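PDB 6SLN: RagA protein from Porphyromonas gingivalis, which probably imports nutrients, most likely peptides, across the outer membrane as a plugged beta-barrel receptor powered through TonB. Local coordinates for residues Val131-Thr134 with Thr139-Ala142; Leu152-Ala157 with Ser642-Tyr647; Leu169-Thr174 with Gly463-Asn468. One frame throughout, in Å; residues are numbered along the deposited sequence.

Contact 1: Val131-Thr134 with Thr139-Ala142; sequences VMTT and TAVA
Thr-133 and Ala-142 come together at the loop end of an antiparallel hairpin of the plug domain (strands 129-132 and 143-146); their CA atoms lie 4.2 Å apart. The backbone pairing of Met-132 with Ser-143 lies next to this point, but no hydrogen bond joins 131-134 to 139-142. The contact is therefore one of van der Waals packing with a single CA-H...O approach, and the summed buried surface is modest at 194 Å².

That polar element runs from Ala-142 CA to Met-132 O over 3.4 Å, and the angle at the hydrogen of 121° marks it as bent. The stronger partners of Met-132 O include the hydroxyl of Ser-143.

Apolar packing comes from methyl groups. Val-131 turns CG1 anti to its own N (chi1 -175°), and this branch reaches Ala-142 CB at 3.9 Å, while Val-131 O is bonded to the side-chain NE2 of Gln-123.

Thr-133 works with both branches. Its methyl CG2 meets Ala-140 CB at 3.9 Å, whereas OG1 lies against the methyl carbon Ala-142 CB in simple packing; the hydroxyl's hydrogen bonds go to Asn-117 OD1 and, weakly, to Asp-120 OD1. The Thr-133 backbone is gripped as well: N bonds with Glu-973 OE1 and O with Asn-985 ND2.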
# COMPACT_ATOMS: atom_id res chain seq x y z
N VAL A 131 -31.68 21.30 -4.26
CA VAL A 131 -30.36 21.21 -3.64
C VAL A 131 -30.52 21.02 -2.15
O VAL A 131 -31.26 21.76 -1.51
CB VAL A 131 -29.53 22.48 -3.90
CG1 VAL A 131 -28.13 22.28 -3.34
CG2 VAL A 131 -29.53 22.86 -5.39
N MET A 132 -29.80 20.05 -1.59
CA MET A 132 -29.75 19.91 -0.13
C MET A 132 -28.43 19.28 0.29
O MET A 132 -27.99 18.28 -0.29
CB MET A 132 -30.94 19.10 0.40
CG MET A 132 -32.21 19.92 0.60
SD MET A 132 -33.51 19.01 1.44
CE MET A 132 -34.09 17.95 0.12
N THR A 133 -27.79 19.88 1.29
CA THR A 133 -26.60 19.33 1.93
C THR A 133 -26.98 18.95 3.35
O THR A 133 -27.41 19.81 4.13
CB THR A 133 -25.46 20.35 1.94
OG1 THR A 133 -25.47 21.09 0.71
CG2 THR A 133 -24.13 19.64 2.11
N THR A 134 -26.83 17.67 3.68
CA THR A 134 -27.35 17.14 4.93
C THR A 134 -26.33 17.17 6.06
O THR A 134 -26.62 16.66 7.15
CB THR A 134 -27.84 15.71 4.72
OG1 THR A 134 -26.86 14.98 3.99
CG2 THR A 134 -29.16 15.71 3.92
N THR A 139 -16.37 18.77 4.04
CA THR A 139 -16.23 17.85 2.92
C THR A 139 -17.56 17.24 2.51
O THR A 139 -17.58 16.22 1.82
CB THR A 139 -15.24 16.73 3.23
OG1 THR A 139 -15.71 15.97 4.33
CG2 THR A 139 -13.89 17.31 3.56
N ALA A 140 -18.67 17.83 2.93
CA ALA A 140 -19.97 17.31 2.54
C ALA A 140 -20.34 17.80 1.15
O ALA A 140 -20.12 18.97 0.81
CB ALA A 140 -21.05 17.70 3.55
N VAL A 141 -20.91 16.90 0.36
CA VAL A 141 -21.36 17.18 -1.00
C VAL A 141 -22.89 17.27 -1.01
O VAL A 141 -23.57 16.43 -0.41
CB VAL A 141 -20.87 16.09 -1.96
CG1 VAL A 141 -20.90 16.60 -3.33
CG2 VAL A 141 -19.48 15.68 -1.59
N ALA A 142 -23.43 18.29 -1.68
CA ALA A 142 -24.88 18.46 -1.76
C ALA A 142 -25.51 17.38 -2.63
O ALA A 142 -24.90 16.88 -3.58
CB ALA A 142 -25.24 19.82 -2.34

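Contact 2: Leu152-Ala157 with Ser642-Tyr647; sequences LGASSA and SEIGNY
One backbone hydrogen bond, from Ser-155 N to Glu-643 O across 3.1 Å, joins a plug-domain loop to a loop of the barrel. It is nearly straight, 159° at the hydrogen. The donor lies in the carbonyl plane, with a C=O...donor angle of 149°. Glu-643 is the central residue of an inverse gamma turn, in which Ile-644 N bonds to Ser-642 O. The same Glu-643 O also receives a CA-H...O contact from Ala-154 CA at 3.4 Å, which makes this oxygen the focus of the interface.

Small apolar contacts flank this bond. Ala-154 CB meets the CG2 branch of Ile-644 at 4.0 Å, and strand 696-715 adds Leu-711 to both residues. Beside the bond, Ser-155 CB and Glu-643 CB touch at 3.7 Å. From there the glutamate chain bends at chi2 and leads its carboxylate away from 152-157, where OE2 forms a salt bridge with Arg-198; Arg-597 is a more distant, weak ionic partner of OE1. The barrel residue Asn-641 adds a second tie, its ND2 bonding with Ser-155 O.

The serine hydroxyl serves its own loop instead of crossing the interface. With OG anti to the backbone N (chi1 151°), it accepts the N-H of Ala-157 in an ST turn, with 2.8 Å between Ala-157 N and Ser-155 OG.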
# COMPACT_ATOMS: atom_id res chain seq x y z
N LEU A 152 -36.30 4.54 -7.42
CA LEU A 152 -36.18 4.00 -6.07
C LEU A 152 -34.86 3.27 -5.83
O LEU A 152 -34.68 2.67 -4.76
CB LEU A 152 -37.36 3.05 -5.80
CG LEU A 152 -38.75 3.62 -6.03
CD1 LEU A 152 -39.75 2.64 -5.49
CD2 LEU A 152 -38.89 4.94 -5.33
N GLY A 153 -33.92 3.32 -6.78
CA GLY A 153 -32.65 2.62 -6.64
C GLY A 153 -31.48 3.36 -7.28
O GLY A 153 -30.60 3.88 -6.59
N ALA A 154 -31.47 3.40 -8.61
CA ALA A 154 -30.48 4.17 -9.34
C ALA A 154 -30.42 5.60 -8.80
O ALA A 154 -31.44 6.18 -8.44
CB ALA A 154 -30.81 4.17 -10.84
N SER A 155 -29.21 6.13 -8.73
CA SER A 155 -29.03 7.51 -8.29
C SER A 155 -29.87 8.47 -9.11
O SER A 155 -30.13 8.26 -10.29
CB SER A 155 -27.57 7.90 -8.39
OG SER A 155 -27.49 9.30 -8.61
N SER A 156 -30.28 9.56 -8.45
CA SER A 156 -30.98 10.67 -9.09
C SER A 156 -30.08 11.87 -9.31
O SER A 156 -30.55 12.94 -9.72
CB SER A 156 -32.21 11.10 -8.26
OG SER A 156 -32.96 9.96 -7.84
N ALA A 157 -28.79 11.71 -9.06
CA ALA A 157 -27.85 12.79 -9.30
C ALA A 157 -27.85 13.18 -10.77
O ALA A 157 -27.75 12.31 -11.64
CB ALA A 157 -26.44 12.36 -8.89
N SER A 642 -28.42 4.75 -15.56
CA SER A 642 -27.66 3.55 -15.27
C SER A 642 -26.72 3.76 -14.09
O SER A 642 -25.79 2.95 -13.89
CB SER A 642 -26.84 3.10 -16.47
OG SER A 642 -26.21 4.22 -17.05
N GLU A 643 -26.93 4.82 -13.32
CA GLU A 643 -26.10 5.09 -12.16
C GLU A 643 -26.39 4.03 -11.10
O GLU A 643 -27.13 4.25 -10.14
CB GLU A 643 -26.34 6.49 -11.61
CG GLU A 643 -25.41 7.52 -12.17
CD GLU A 643 -24.03 7.00 -12.45
OE1 GLU A 643 -23.42 6.38 -11.53
OE2 GLU A 643 -23.55 7.22 -13.59
N ILE A 644 -25.78 2.87 -11.27
CA ILE A 644 -25.77 1.84 -10.24
C ILE A 644 -24.34 1.34 -10.09
O ILE A 644 -23.41 1.84 -10.72
CB ILE A 644 -26.72 0.69 -10.58
CG1 ILE A 644 -26.25 0.03 -11.88
CG2 ILE A 644 -28.15 1.22 -10.70
CD1 ILE A 644 -27.03 -1.22 -12.25
N GLY A 645 -24.18 0.32 -9.24
CA GLY A 645 -22.89 -0.32 -9.09
C GLY A 645 -22.35 -0.83 -10.42
O GLY A 645 -23.01 -0.83 -11.46
N ASN A 646 -21.09 -1.28 -10.37
CA ASN A 646 -20.36 -1.65 -11.58
C ASN A 646 -20.56 -3.11 -11.99
O ASN A 646 -20.31 -3.44 -13.15
CB ASN A 646 -18.86 -1.38 -11.39
CG ASN A 646 -18.56 0.08 -11.19
OD1 ASN A 646 -19.06 0.93 -11.93
ND2 ASN A 646 -17.72 0.39 -10.18
N TYR A 647 -20.98 -3.97 -11.08
CA TYR A 647 -20.95 -5.41 -11.28
C TYR A 647 -22.19 -6.05 -10.66
O TYR A 647 -22.11 -6.95 -9.83
CB TYR A 647 -19.70 -6.04 -10.66
CG TYR A 647 -18.40 -5.35 -10.96
CD1 TYR A 647 -17.81 -5.44 -12.23
CD2 TYR A 647 -17.74 -4.61 -9.97
CE1 TYR A 647 -16.61 -4.81 -12.51
CE2 TYR A 647 -16.52 -3.97 -10.25
CZ TYR A 647 -15.96 -4.08 -11.52
OH TYR A 647 -14.76 -3.44 -11.81

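Contact 3: Leu169-Thr174 with Gly463-Asn468; sequences LDVVAT and GVDITN
Asp-465 is the first residue of 463-468 to meet the helix 169-173, reaching it through one carboxylate oxygen: OD2 lies 4.0 Å from Val-171 CG1. The two side chains cross at a slant, and the distance is that of loose van der Waals contact between an oxygen and a methyl group. Both are also touched by Asn-443 of the adjacent strand 435-450. Backbone pairing of Asp-465 with Ser-498 holds its position on the other flank.

At Ile-466 the strand turns its CB away from the helix. This side chain packs on His-440 of the second subunit and touches a bound C8E detergent molecule, so the wall has an inner and an outer face. The inner face belongs to the fold of a TonB-dependent receptor, a plug inside a transmembrane beta-barrel, here with a plug helix facing strand 456-475; the outer face meets detergent and the second subunit. The separation is wide, 8.3 Å between Val-171 CA and Thr-467 CA, and is bridged by side chains alone; only 89 Å² is buried in total.

Thr-467 points inward again. Its OG1 comes within 4.1 Å of Val-171 CG2 as the two side chains slide past each other in opposite directions, but its hydrogen-bond partner is Gln-441 OE1. Val-171 serves both strand residues because its methyls diverge: CG1 stands anti to the backbone N (chi1 170°) and addresses Asp-465, leaving CG2 for Thr-467. Within the helix end, Thr-174 OG1 donates to Val-171 O at 2.7 Å, tilted 22° from the carbonyl plane.

Asn-468 bonds through OD1 with Arg-495 NE and through ND2 with His-440 ND1 of the second subunit.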
# COMPACT_ATOMS: atom_id res chain seq x y z
N LEU A 169 -18.36 15.10 -8.63
CA LEU A 169 -18.56 16.30 -7.82
C LEU A 169 -17.36 16.55 -6.91
O LEU A 169 -17.03 17.70 -6.64
CB LEU A 169 -19.86 16.22 -7.00
CG LEU A 169 -21.00 17.12 -7.50
CD1 LEU A 169 -22.05 17.43 -6.44
CD2 LEU A 169 -20.49 18.43 -8.12
N ASP A 170 -16.70 15.49 -6.45
CA ASP A 170 -15.47 15.68 -5.67
C ASP A 170 -14.41 16.40 -6.50
O ASP A 170 -13.74 17.32 -6.00
CB ASP A 170 -14.94 14.33 -5.17
CG ASP A 170 -15.90 13.62 -4.24
OD1 ASP A 170 -16.51 14.30 -3.37
OD2 ASP A 170 -16.04 12.39 -4.36
N VAL A 171 -14.25 16.00 -7.76
CA VAL A 171 -13.27 16.67 -8.61
C VAL A 171 -13.74 18.10 -8.89
O VAL A 171 -12.92 19.00 -9.08
CB VAL A 171 -13.05 15.84 -9.91
CG1 VAL A 171 -12.24 16.60 -10.94
CG2 VAL A 171 -12.36 14.50 -9.60
N VAL A 172 -15.05 18.34 -8.87
CA VAL A 172 -15.56 19.70 -9.02
C VAL A 172 -15.18 20.55 -7.82
O VAL A 172 -14.84 21.72 -7.97
CB VAL A 172 -17.09 19.69 -9.25
CG1 VAL A 172 -17.64 21.10 -9.13
CG2 VAL A 172 -17.41 19.12 -10.61
N ALA A 173 -15.23 19.98 -6.60
CA ALA A 173 -14.76 20.68 -5.41
C ALA A 173 -13.26 21.03 -5.47
O ALA A 173 -12.83 21.99 -4.82
CB ALA A 173 -15.03 19.84 -4.16
N THR A 174 -12.44 20.26 -6.20
CA THR A 174 -11.03 20.60 -6.33
C THR A 174 -10.79 21.73 -7.32
O THR A 174 -9.62 22.06 -7.57
CB THR A 174 -10.19 19.38 -6.74
OG1 THR A 174 -10.45 19.02 -8.11
CG2 THR A 174 -10.46 18.17 -5.81
N GLY A 463 -10.02 13.98 -22.95
CA GLY A 463 -9.55 14.39 -21.65
C GLY A 463 -9.39 13.20 -20.74
O GLY A 463 -10.05 12.17 -20.91
N VAL A 464 -8.51 13.34 -19.76
CA VAL A 464 -8.38 12.37 -18.69
C VAL A 464 -8.29 13.15 -17.39
O VAL A 464 -7.59 14.17 -17.31
CB VAL A 464 -7.16 11.44 -18.89
CG1 VAL A 464 -5.86 12.25 -19.06
CG2 VAL A 464 -7.04 10.45 -17.75
N ASP A 465 -9.06 12.73 -16.40
CA ASP A 465 -9.02 13.29 -15.06
C ASP A 465 -8.35 12.26 -14.18
O ASP A 465 -8.80 11.11 -14.11
CB ASP A 465 -10.43 13.61 -14.55
CG ASP A 465 -11.00 14.85 -15.19
OD1 ASP A 465 -10.41 15.32 -16.18
OD2 ASP A 465 -12.03 15.34 -14.70
N ILE A 466 -7.29 12.66 -13.50
CA ILE A 466 -6.50 11.74 -12.70
C ILE A 466 -6.53 12.19 -11.25
O ILE A 466 -6.33 13.38 -10.96
CB ILE A 466 -5.06 11.63 -13.23
CG1 ILE A 466 -5.09 11.18 -14.70
CG2 ILE A 466 -4.25 10.64 -12.40
CD1 ILE A 466 -3.70 10.95 -15.29
N THR A 467 -6.83 11.26 -10.36
CA THR A 467 -6.76 11.51 -8.93
C THR A 467 -5.80 10.49 -8.34
O THR A 467 -5.95 9.28 -8.57
CB THR A 467 -8.14 11.38 -8.26
OG1 THR A 467 -9.14 12.09 -9.00
CG2 THR A 467 -8.07 11.91 -6.84
N ASN A 468 -4.80 10.99 -7.61
CA ASN A 468 -3.94 10.15 -6.77
C ASN A 468 -3.96 10.73 -5.37
O ASN A 468 -3.62 11.90 -5.16
CB ASN A 468 -2.50 10.10 -7.28
CG ASN A 468 -2.34 9.25 -8.50
OD1 ASN A 468 -2.43 8.02 -8.43
ND2 ASN A 468 -2.09 9.89 -9.64

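How the contacts relate
Contacts 1 and 3 adjoin although their centres are 18 Å apart: Val-141 CG1 packs on Leu-169 CD1 at 3.4 Å, and Val-141 CG2 on Asp-170 OD1 at 3.7 Å. The hairpin loop is thus connected through helix 169-173 to the barrel wall. Contact 2 touches neither, its nearest atoms being about 7 Å from each, and it joins the plug to a different part of the barrel. Contact 1 precedes both others along the chain, whereas contact 3 is nested within the loop closed by contact 2. Ala-460, on the strand that carries 463-468, is among the residues lining the phospholipid pocket; Thr-467's side chain lies about 8 Å from a C8E molecule.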